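Local coordinates for protein nitrilotriacetate monooxygenase (Burkholderia pseudomallei, PDB 3SDO) that probably acts as a flavin (FMN)-dependent monooxygenase of the NtaA/SnaA/DszA family, inserting oxygen into nitrilotriacetate or a related organic substrate, at residues I80-V88 and Q112-R123; Q162-L173 and P203-P214. All blocks are in the same frame, centred on the assembly; numbering follows the deposited sequence.

Contact 1 and contact 2 follow one another along the chain, and contact 1 closes before contact 2 opens. Their centres lie about 15 Å apart, on the same side of the chain's centre. Both belong to the luciferase-like TIM-barrel fold. Contact 1 pairs helices 79-88 and 106-119 outside the parallel barrel sheet. Contact 2 joins the end of helix 150-165 to the loop before strand 215-218. Helix 106-119 is shared: it forms one side of contact 1 and also touches the 203-214 loop of contact 2. Asp117 probably hydrogen-bonds Ser209 and Gln211, and Gln211 also packs on Gly122. Both contacts also touch the second subunit, so this flank of the barrel takes part in the dimer interface.

Contact 1 (I80-V88 and Q112-R123); sequences ISLLSALAV and QFASLDLISGGR
Two torsions bring Ile80 over the ring of Phe113. CG1 stands anti to the carbonyl carbon (chi1 -65°), and a second turn at chi2 (-68°) carries CD1 across to the other helix. CD1 then sits over the centre of the ring face, 3.8 Å from the centroid of Phe113, a CH-pi contact. The same ring stacks on Trp126. Leu116 has CG anti to its backbone N, which sends both methyls toward helix 79-88. Its CD1 lies 3.6 Å from Leu83 O and also touches Ser84, while CD2 meets Leu83 CB at 3.9 Å. The helix axes are nearly parallel, 9° apart, as expected of neighbouring outer helices in a TIM barrel. Strand 94-100 comes between the helices in the chain, in the barrel's alternating beta/alpha order, and its Leu95 touches Leu83, Ala87 and Ser120. Further along, Ala87 CB rests on Ser120 CB at 4.0 Å. Gly121 ends the second helix in a Schellman motif. Beyond it, Arg123 bends at chi3 and folds back to the helix ends. Its NH2 donates to Ala87 O at 2.8 Å, with the oxygen in the guanidinium plane. Its NE bonds Ser120 O on a lone pair, and NH1 reaches Ile93 O and Thr90.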
# COMPACT_ATOMS: atom_id res chain seq x y z
N ILE A 80 1.39 0.81 -1.90
CA ILE A 80 0.74 -0.51 -1.83
C ILE A 80 -0.78 -0.33 -1.77
O ILE A 80 -1.51 -1.01 -2.51
CB ILE A 80 1.22 -1.36 -0.65
CG1 ILE A 80 2.70 -1.69 -0.81
CG2 ILE A 80 0.35 -2.64 -0.48
CD1 ILE A 80 2.99 -2.65 -1.97
N SER A 81 -1.25 0.54 -0.88
CA SER A 81 -2.67 0.85 -0.78
C SER A 81 -3.22 1.39 -2.11
O SER A 81 -4.24 0.92 -2.60
CB SER A 81 -2.98 1.84 0.35
OG SER A 81 -2.20 3.03 0.27
N LEU A 82 -2.55 2.39 -2.69
CA LEU A 82 -3.06 2.99 -3.93
C LEU A 82 -3.12 1.96 -5.06
O LEU A 82 -4.13 1.86 -5.77
CB LEU A 82 -2.20 4.22 -4.33
CG LEU A 82 -2.56 4.91 -5.67
CD1 LEU A 82 -3.99 5.43 -5.72
CD2 LEU A 82 -1.56 6.03 -5.97
N LEU A 83 -2.05 1.19 -5.23
CA LEU A 83 -1.98 0.26 -6.34
C LEU A 83 -2.98 -0.90 -6.19
O LEU A 83 -3.53 -1.38 -7.19
CB LEU A 83 -0.54 -0.27 -6.47
CG LEU A 83 0.43 0.76 -7.06
CD1 LEU A 83 1.87 0.22 -6.99
CD2 LEU A 83 0.08 1.15 -8.51
N SER A 84 -3.25 -1.29 -4.95
CA SER A 84 -4.16 -2.38 -4.67
C SER A 84 -5.61 -1.96 -4.99
O SER A 84 -6.37 -2.71 -5.59
CB SER A 84 -4.03 -2.81 -3.20
OG SER A 84 -2.75 -3.36 -2.91
N ALA A 85 -5.96 -0.73 -4.62
CA ALA A 85 -7.25 -0.14 -4.98
C ALA A 85 -7.38 0.02 -6.53
O ALA A 85 -8.41 -0.30 -7.09
CB ALA A 85 -7.45 1.22 -4.23
N LEU A 86 -6.33 0.50 -7.19
CA LEU A 86 -6.34 0.67 -8.64
C LEU A 86 -6.47 -0.68 -9.39
O LEU A 86 -7.15 -0.75 -10.43
CB LEU A 86 -5.06 1.40 -9.14
CG LEU A 86 -4.98 2.90 -8.81
CD1 LEU A 86 -3.68 3.45 -9.31
CD2 LEU A 86 -6.15 3.67 -9.41
N ALA A 87 -5.86 -1.73 -8.84
CA ALA A 87 -5.84 -3.07 -9.46
C ALA A 87 -7.26 -3.54 -9.78
O ALA A 87 -7.54 -4.09 -10.84
CB ALA A 87 -5.20 -4.06 -8.50
N VAL A 88 -8.15 -3.26 -8.84
CA VAL A 88 -9.48 -3.80 -8.84
C VAL A 88 -10.44 -2.96 -9.75
O VAL A 88 -11.53 -3.40 -10.13
CB VAL A 88 -9.87 -3.90 -7.31
CG1 VAL A 88 -11.13 -3.18 -6.99
CG2 VAL A 88 -9.76 -5.34 -6.85
N GLN A 112 3.58 -7.74 0.88
CA GLN A 112 2.71 -6.69 0.38
C GLN A 112 2.73 -6.67 -1.12
O GLN A 112 1.66 -6.64 -1.74
CB GLN A 112 3.05 -5.32 1.00
CG GLN A 112 2.73 -5.25 2.47
CD GLN A 112 2.81 -3.85 3.05
OE1 GLN A 112 3.68 -3.07 2.68
NE2 GLN A 112 1.88 -3.52 3.95
N PHE A 113 3.91 -6.76 -1.73
CA PHE A 113 4.00 -6.90 -3.19
C PHE A 113 3.43 -8.23 -3.75
O PHE A 113 2.79 -8.21 -4.80
CB PHE A 113 5.42 -6.65 -3.72
CG PHE A 113 5.76 -5.20 -3.85
CD1 PHE A 113 5.22 -4.44 -4.89
CD2 PHE A 113 6.58 -4.58 -2.94
CE1 PHE A 113 5.53 -3.10 -5.01
CE2 PHE A 113 6.86 -3.22 -3.07
CZ PHE A 113 6.31 -2.50 -4.12
N ALA A 114 3.64 -9.35 -3.05
CA ALA A 114 3.05 -10.65 -3.48
C ALA A 114 1.51 -10.63 -3.45
O ALA A 114 0.86 -11.22 -4.31
CB ALA A 114 3.57 -11.80 -2.64
N SER A 115 0.96 -9.91 -2.49
CA SER A 115 -0.48 -9.82 -2.31
C SER A 115 -1.07 -8.93 -3.41
O SER A 115 -2.08 -9.28 -4.03
CB SER A 115 -0.81 -9.34 -0.88
OG SER A 115 -2.20 -9.24 -0.61
N LEU A 116 -0.44 -7.78 -3.66
CA LEU A 116 -0.82 -6.96 -4.81
C LEU A 116 -0.76 -7.77 -6.11
O LEU A 116 -1.69 -7.73 -6.93
CB LEU A 116 0.07 -5.71 -4.91
CG LEU A 116 0.00 -4.84 -6.17
CD1 LEU A 116 -1.40 -4.16 -6.27
CD2 LEU A 116 1.16 -3.80 -6.19
N ASP A 117 0.30 -8.55 -6.28
CA ASP A 117 0.49 -9.37 -7.48
C ASP A 117 -0.60 -10.41 -7.62
O ASP A 117 -1.08 -10.63 -8.74
CB ASP A 117 1.87 -10.06 -7.47
CG ASP A 117 2.49 -10.24 -8.88
OD1 ASP A 117 2.11 -9.55 -9.84
OD2 ASP A 117 3.39 -11.09 -8.98
N LEU A 118 -0.99 -11.06 -6.51
CA LEU A 118 -2.02 -12.10 -6.58
C LEU A 118 -3.42 -11.49 -6.83
O LEU A 118 -4.18 -11.97 -7.65
CB LEU A 118 -2.02 -12.92 -5.31
CG LEU A 118 -2.66 -14.30 -5.38
CD1 LEU A 118 -1.89 -15.23 -6.33
CD2 LEU A 118 -2.74 -14.91 -3.98
N ILE A 119 -3.72 -10.39 -6.14
CA ILE A 119 -5.01 -9.72 -6.30
C ILE A 119 -5.19 -9.23 -7.74
O ILE A 119 -6.30 -9.33 -8.30
CB ILE A 119 -5.16 -8.53 -5.32
CG1 ILE A 119 -5.31 -9.06 -3.89
CG2 ILE A 119 -6.38 -7.65 -5.74
CD1 ILE A 119 -5.06 -8.01 -2.77
N SER A 120 -4.10 -8.73 -8.32
CA SER A 120 -4.09 -8.13 -9.63
C SER A 120 -3.93 -9.14 -10.77
O SER A 120 -3.95 -8.76 -11.92
CB SER A 120 -2.96 -7.08 -9.74
OG SER A 120 -1.66 -7.67 -9.76
N GLY A 121 -3.73 -10.42 -10.47
CA GLY A 121 -3.56 -11.41 -11.53
C GLY A 121 -2.21 -11.33 -12.24
O GLY A 121 -2.10 -11.65 -13.43
N GLY A 122 -1.19 -10.91 -11.52
CA GLY A 122 0.17 -10.90 -12.04
C GLY A 122 0.59 -9.62 -12.71
O GLY A 122 1.25 -9.65 -13.76
N ARG A 123 0.23 -8.48 -12.12
CA ARG A 123 0.54 -7.19 -12.70
C ARG A 123 1.41 -6.29 -11.83
O ARG A 123 1.61 -5.12 -12.16
CB ARG A 123 -0.77 -6.47 -13.02
CG ARG A 123 -1.59 -7.12 -14.12
CD ARG A 123 -2.79 -6.23 -14.49
NE ARG A 123 -3.89 -6.32 -13.52
CZ ARG A 123 -4.68 -5.32 -13.14
NH1 ARG A 123 -4.48 -4.06 -13.53
NH2 ARG A 123 -5.69 -5.56 -12.30

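Contact 2 (Q162-L173 and P203-P214); sequences QGLWDSWDDDAL and PLNIRRSPQGQP
Arg208 reaches across to Asp166 and Asp170 and forms a salt bridge with each. A bend at chi3 (89°) turns the guanidinium between the two carboxylates. NE and NH2 grip Asp166 side-on, both at OD1. NH2 meets this oxygen on its syn side at 3.0 Å, and NE on its anti side, both tilted out of the carboxylate plane. Gln213 NE2 gives OD1 a third bond at 2.8 Å, from above the carboxylate plane. Three donors thus hold one oxygen, which would probably favour a charged Asp166. Asp166 OD2 makes a salt bridge with Arg443, and Arg208 NH2 also donates to Lys440 O. NH1 of Arg208 runs nearly straight to Asp170 OD1 (163°), in the guanidinium plane, and Asp170 OD2 is bonded by Tyr439. In this luciferase-like TIM-barrel fold, the network ties the exit of helix 150-165 to the loop entering strand 215-218. Leu204 N donates to Ser167 OG at 2.8 Å, while that hydroxyl gives its own proton to Leu164 O. Trp168 NE1 bonds Leu204 O at 2.9 Å. Water 5 accepts from Arg208 N and donates to Trp168 O. Water 1 links Gln162 NE2, Gln213 OE1 and Pro214 O. Water 6 accepts from NH2 of Arg207, and NE of the same residue donates to Arg208 O. Pro214 CD lies 3.5 Å from the centroid of the six-membered ring of Trp165, over the face, a CH-pi contact, and Leu204 CD2 meets the ring edge at CD1, 3.9 Å away. Trp165 NE1 is bonded to Ala110 O on helix 106-119.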
# COMPACT_ATOMS: atom_id res chain seq x y z
N GLN A 162 13.14 -11.86 -3.11
CA GLN A 162 13.01 -12.83 -4.18
C GLN A 162 13.08 -14.28 -3.69
O GLN A 162 12.33 -15.12 -4.18
CB GLN A 162 14.04 -12.54 -5.29
CG GLN A 162 13.69 -11.30 -6.09
CD GLN A 162 14.67 -11.04 -7.22
OE1 GLN A 162 15.85 -11.30 -7.07
NE2 GLN A 162 14.18 -10.54 -8.34
N GLY A 163 13.97 -14.58 -2.74
CA GLY A 163 13.97 -15.87 -2.08
C GLY A 163 12.64 -16.21 -1.42
O GLY A 163 12.12 -17.32 -1.57
N LEU A 164 12.07 -15.25 -0.70
CA LEU A 164 10.74 -15.46 -0.07
C LEU A 164 9.65 -15.71 -1.09
O LEU A 164 8.74 -16.53 -0.87
CB LEU A 164 10.36 -14.27 0.81
CG LEU A 164 11.17 -14.09 2.08
CD1 LEU A 164 10.89 -12.71 2.67
CD2 LEU A 164 10.85 -15.17 3.11
N TRP A 165 9.75 -15.03 -2.23
CA TRP A 165 8.77 -15.21 -3.31
C TRP A 165 8.83 -16.60 -3.93
O TRP A 165 7.91 -16.98 -4.64
CB TRP A 165 8.94 -14.16 -4.41
CG TRP A 165 8.41 -12.79 -4.05
CD1 TRP A 165 7.44 -12.50 -3.12
CD2 TRP A 165 8.82 -11.53 -4.62
NE1 TRP A 165 7.23 -11.13 -3.08
CE2 TRP A 165 8.06 -10.52 -3.99
CE3 TRP A 165 9.75 -11.16 -5.59
CZ2 TRP A 165 8.20 -9.17 -4.31
CZ3 TRP A 165 9.90 -9.81 -5.91
CH2 TRP A 165 9.13 -8.83 -5.28
N ASP A 166 9.90 -17.36 -3.69
CA ASP A 166 9.94 -18.74 -4.18
C ASP A 166 9.60 -19.77 -3.09
O ASP A 166 9.87 -20.95 -3.26
CB ASP A 166 11.30 -19.02 -4.84
CG ASP A 166 11.42 -18.38 -6.24
OD1 ASP A 166 10.41 -17.83 -6.74
OD2 ASP A 166 12.52 -18.44 -6.85
N SER A 167 8.95 -19.32 -2.01
CA SER A 167 8.58 -20.21 -0.89
C SER A 167 7.69 -21.35 -1.36
O SER A 167 7.90 -22.51 -0.98
CB SER A 167 7.85 -19.44 0.21
OG SER A 167 8.68 -18.49 0.83
N TRP A 168 6.71 -20.99 -2.18
CA TRP A 168 5.63 -21.90 -2.60
C TRP A 168 5.72 -22.28 -4.07
O TRP A 168 5.47 -21.44 -4.93
CB TRP A 168 4.28 -21.22 -2.36
CG TRP A 168 3.90 -21.14 -0.90
CD1 TRP A 168 4.11 -20.09 -0.05
CD2 TRP A 168 3.24 -22.14 -0.16
NE1 TRP A 168 3.64 -20.41 1.20
CE2 TRP A 168 3.09 -21.66 1.16
CE3 TRP A 168 2.77 -23.42 -0.47
CZ2 TRP A 168 2.49 -22.40 2.15
CZ3 TRP A 168 2.17 -24.16 0.52
CH2 TRP A 168 2.05 -23.65 1.82
N ASP A 169 6.05 -23.53 -4.38
CA ASP A 169 6.04 -23.94 -5.78
C ASP A 169 4.66 -23.63 -6.37
O ASP A 169 3.65 -23.70 -5.68
CB ASP A 169 6.30 -25.44 -5.99
CG ASP A 169 7.70 -25.89 -5.59
OD1 ASP A 169 8.60 -25.06 -5.29
OD2 ASP A 169 7.88 -27.12 -5.60
N ASP A 170 4.64 -23.34 -7.67
CA ASP A 170 3.39 -22.98 -8.36
C ASP A 170 2.29 -24.05 -8.19
O ASP A 170 1.10 -23.73 -8.18
CB ASP A 170 3.68 -22.75 -9.85
CG ASP A 170 4.56 -21.55 -10.11
OD1 ASP A 170 4.55 -20.59 -9.28
OD2 ASP A 170 5.25 -21.54 -11.17
N ASP A 171 2.70 -25.30 -7.99
CA ASP A 171 1.75 -26.43 -7.88
C ASP A 171 1.66 -27.03 -6.46
O ASP A 171 1.13 -28.12 -6.28
CB ASP A 171 2.12 -27.51 -8.92
CG ASP A 171 3.59 -27.97 -8.84
OD1 ASP A 171 4.39 -27.45 -8.03
OD2 ASP A 171 3.96 -28.87 -9.61
N ALA A 172 2.11 -26.28 -5.45
CA ALA A 172 2.23 -26.80 -4.09
C ALA A 172 0.89 -26.98 -3.41
O ALA A 172 0.74 -27.87 -2.57
CB ALA A 172 3.12 -25.90 -3.22
N LEU A 173 -0.08 -26.14 -3.76
CA LEU A 173 -1.36 -26.10 -3.04
C LEU A 173 -2.35 -27.07 -3.69
O LEU A 173 -3.11 -26.70 -4.60
CB LEU A 173 -1.90 -24.67 -2.97
CG LEU A 173 -1.09 -23.75 -2.07
CD1 LEU A 173 -1.47 -22.29 -2.28
CD2 LEU A 173 -1.29 -24.14 -0.62
N PRO A 203 9.24 -19.77 5.67
CA PRO A 203 8.78 -19.38 4.36
C PRO A 203 7.83 -18.19 4.41
O PRO A 203 7.36 -17.80 5.48
CB PRO A 203 8.01 -20.61 3.87
CG PRO A 203 8.04 -21.62 4.98
CD PRO A 203 8.46 -20.90 6.20
N LEU A 204 7.55 -17.64 3.24
CA LEU A 204 6.48 -16.67 3.07
C LEU A 204 5.12 -17.35 3.20
O LEU A 204 4.99 -18.55 2.90
CB LEU A 204 6.60 -16.03 1.69
CG LEU A 204 5.94 -14.66 1.52
CD1 LEU A 204 6.54 -13.59 2.47
CD2 LEU A 204 6.06 -14.18 0.09
N ASN A 205 4.11 -16.56 3.62
CA ASN A 205 2.74 -17.07 3.81
C ASN A 205 1.78 -16.63 2.70
O ASN A 205 0.58 -16.47 2.92
CB ASN A 205 2.20 -16.74 5.21
CG ASN A 205 2.13 -15.26 5.49
OD1 ASN A 205 2.54 -14.44 4.68
ND2 ASN A 205 1.61 -14.91 6.66
N ILE A 206 2.31 -16.49 1.49
CA ILE A 206 1.48 -16.26 0.31
C ILE A 206 2.18 -16.85 -0.91
O ILE A 206 3.43 -16.89 -0.98
CB ILE A 206 1.15 -14.78 0.13
CG1 ILE A 206 0.15 -14.59 -1.01
CG2 ILE A 206 2.44 -13.97 -0.10
CD1 ILE A 206 -0.41 -13.16 -1.11
N ARG A 207 1.38 -17.32 -1.84
CA ARG A 207 1.87 -18.04 -3.03
C ARG A 207 2.38 -17.08 -4.11
O ARG A 207 2.31 -15.85 -3.97
CB ARG A 207 0.75 -18.92 -3.60
CG ARG A 207 -0.47 -18.15 -4.11
CD ARG A 207 -1.27 -19.01 -5.04
NE ARG A 207 -0.50 -19.29 -6.25
CZ ARG A 207 -0.69 -20.32 -7.05
NH1 ARG A 207 -1.65 -21.21 -6.79
NH2 ARG A 207 0.09 -20.47 -8.13
N ARG A 208 2.80 -17.68 -5.23
CA ARG A 208 3.32 -16.95 -6.39
C ARG A 208 2.16 -16.57 -7.32
O ARG A 208 1.14 -17.22 -7.30
CB ARG A 208 4.36 -17.82 -7.12
CG ARG A 208 5.49 -18.26 -6.20
CD ARG A 208 6.51 -19.20 -6.86
NE ARG A 208 7.59 -18.48 -7.49
CZ ARG A 208 7.80 -18.36 -8.81
NH1 ARG A 208 6.97 -18.89 -9.68
NH2 ARG A 208 8.84 -17.65 -9.24
N SER A 209 2.33 -15.52 -8.12
CA SER A 209 1.30 -14.98 -9.01
C SER A 209 1.31 -15.62 -10.40
O SER A 209 2.15 -16.46 -10.70
CB SER A 209 1.51 -13.47 -9.18
OG SER A 209 2.61 -13.18 -10.05
N PRO A 210 0.37 -15.20 -11.26
CA PRO A 210 0.45 -15.72 -12.62
C PRO A 210 1.65 -15.21 -13.43
O PRO A 210 1.87 -15.73 -14.52
CB PRO A 210 -0.87 -15.24 -13.23
CG PRO A 210 -1.81 -15.16 -12.05
CD PRO A 210 -0.94 -14.58 -10.99
N GLN A 211 2.44 -14.26 -12.93
CA GLN A 211 3.71 -13.91 -13.62
C GLN A 211 4.95 -14.40 -12.86
O GLN A 211 6.09 -14.10 -13.23
CB GLN A 211 3.79 -12.42 -13.89
CG GLN A 211 3.83 -11.54 -12.66
CD GLN A 211 4.07 -10.09 -12.99
OE1 GLN A 211 4.40 -9.73 -14.14
NE2 GLN A 211 3.93 -9.23 -11.99
N GLY A 212 4.71 -15.18 -11.81
CA GLY A 212 5.79 -15.83 -11.03
C GLY A 212 6.20 -14.99 -9.84
O GLY A 212 5.99 -15.38 -8.68
N GLN A 213 6.78 -13.84 -10.14
CA GLN A 213 7.14 -12.83 -9.17
C GLN A 213 6.90 -11.45 -9.78
O GLN A 213 6.91 -11.29 -11.01
CB GLN A 213 8.63 -12.89 -8.84
CG GLN A 213 9.14 -14.21 -8.32
CD GLN A 213 10.61 -14.11 -7.92
OE1 GLN A 213 11.31 -13.13 -8.25
NE2 GLN A 213 11.09 -15.11 -7.19
N PRO A 214 6.76 -10.44 -8.91
CA PRO A 214 6.65 -9.09 -9.42
C PRO A 214 7.90 -8.66 -10.18
O PRO A 214 9.00 -9.15 -9.90
CB PRO A 214 6.46 -8.25 -8.15
CG PRO A 214 5.98 -9.17 -7.12
CD PRO A 214 6.52 -10.51 -7.45
O HOH W 1 11.27 -10.50 -8.98
O HOH W 2 5.97 -14.46 -5.98
O HOH W 3 5.73 -18.02 -2.47
O HOH W 4 5.37 -15.20 -3.33
O HOH W 5 2.94 -20.51 -5.78
O HOH W 6 2.11 -19.10 -9.75